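Local coordinates for DUF1902 domain-containing protein (Thermus thermophilus, PDB 1WV8), which is of unknown function and forms a small alpha/beta subunit in which one helix packs beside a four-stranded mixed sheet, two copies making up the assembly, at residues A42-V45 and P46-E50. Residues are numbered along the deposited sequence; the frame is centred on the assembly and turned at random.
Sequences AVMV and PELLE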
# COMPACT_ATOMS: atom_id res chain seq x y z
N ALA A 42 -12.27 3.50 -3.50
CA ALA A 42 -12.91 4.64 -2.84
C ALA A 42 -14.41 4.63 -3.04
O ALA A 42 -15.17 5.05 -2.16
CB ALA A 42 -12.32 5.94 -3.37
N VAL A 43 -14.84 4.15 -4.20
CA VAL A 43 -16.26 4.08 -4.52
C VAL A 43 -16.92 2.81 -3.99
O VAL A 43 -17.88 2.87 -3.23
CB VAL A 43 -16.47 4.14 -6.04
CG1 VAL A 43 -17.94 4.13 -6.36
CG2 VAL A 43 -15.81 5.37 -6.63
N MSE A 44 -16.38 1.66 -4.39
CA MSE A 44 -16.92 0.37 -3.99
C MSE A 44 -16.97 0.02 -2.50
O MSE A 44 -17.97 -0.50 -2.02
CB MSE A 44 -16.18 -0.74 -4.70
CG MSE A 44 -16.48 -0.86 -6.17
SE MSE A 44 -15.62 -2.45 -6.83
CE MSE A 44 -16.48 -3.75 -5.67
N VAL A 45 -15.88 0.28 -1.78
CA VAL A 45 -15.82 -0.06 -0.36
C VAL A 45 -16.94 0.51 0.50
O VAL A 45 -17.51 -0.20 1.33
CB VAL A 45 -14.45 0.34 0.24
CG1 VAL A 45 -14.47 0.19 1.76
CG2 VAL A 45 -13.35 -0.54 -0.34
N PRO A 46 -17.28 1.80 0.34
CA PRO A 46 -18.37 2.31 1.18
C PRO A 46 -19.63 1.50 0.90
O PRO A 46 -20.26 0.96 1.81
CB PRO A 46 -18.50 3.77 0.74
CG PRO A 46 -17.10 4.10 0.27
CD PRO A 46 -16.73 2.87 -0.51
N GLU A 47 -19.96 1.42 -0.39
CA GLU A 47 -21.12 0.68 -0.87
C GLU A 47 -21.21 -0.71 -0.26
O GLU A 47 -22.26 -1.10 0.26
CB GLU A 47 -21.08 0.54 -2.39
CG GLU A 47 -20.89 1.85 -3.14
CD GLU A 47 -20.84 1.65 -4.65
OE1 GLU A 47 -20.10 0.75 -5.11
OE2 GLU A 47 -21.53 2.39 -5.38
N LEU A 48 -20.12 -1.47 -0.33
CA LEU A 48 -20.08 -2.83 0.21
C LEU A 48 -20.29 -2.86 1.71
O LEU A 48 -20.87 -3.81 2.24
CB LEU A 48 -18.76 -3.51 -0.15
CG LEU A 48 -18.56 -3.85 -1.63
CD1 LEU A 48 -17.13 -4.32 -1.88
CD2 LEU A 48 -19.55 -4.91 -2.04
N LEU A 49 -19.82 -1.83 2.40
CA LEU A 49 -19.96 -1.75 3.85
C LEU A 49 -21.41 -1.46 4.26
O LEU A 49 -21.87 -1.92 5.30
CB LEU A 49 -19.03 -0.67 4.41
CG LEU A 49 -17.55 -1.04 4.39
CD1 LEU A 49 -16.70 0.18 4.70
CD2 LEU A 49 -17.29 -2.15 5.40
N GLU A 50 -22.12 -0.70 3.43
CA GLU A 50 -23.51 -0.39 3.73
C GLU A 50 -24.36 -1.61 3.41
O GLU A 50 -25.09 -2.11 4.27
CB GLU A 50 -23.96 0.82 2.91
CG GLU A 50 -23.04 2.02 3.10
CD GLU A 50 -23.51 3.26 2.37
OE1 GLU A 50 -23.88 3.14 1.18
OE2 GLU A 50 -23.51 4.35 2.98
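Helix 34-51 is kinked at P46, whose ring lies against the carbonyls of A42 and V43 one turn earlier. Lacking an N-H, P46 cannot give the bond that a helix normally makes to the carbonyl four residues back. Its CD instead lies 3.1 Å from A42 O and 3.0 Å from V43 O. The peptide link holds the same CD 3.5 Å from CB of the preceding V45, a short carbon pair. Across the proline the i to i+4 bonding is kept: L48 N donates to M44 O at 2.9 Å with an N-H···O angle of 165°, and L49 N to V45 O at 3.0 Å, less straight and with the donor tilted from the carbonyl plane. Three residue pairs spaced i to i+4 lie side by side and point the same way. With chi1 171° putting V45 CG1 anti to the backbone N, this branch runs alongside L49 and meets its CD1 at 3.7 Å. On another side of the helix the selenomethionine M44 bends at chi3 (58°), which turns the terminal methyl CE past the selenium to 3.9 Å from L48 CD1. The third pair is looser, V43 CG1 coming alongside the carboxylate of E47, whose CG sits 3.2 Å from V43 O. In this alpha/beta subunit of the DUF1902 family, V45 and L49 form a buried strip that rests on L4 of strand 3-11, while M44 and L48 reach T29 and L27 in loops. The second subunit packs here too: its F72 lies on both P46 and L49, its L70 on V45 and its R68 on A42.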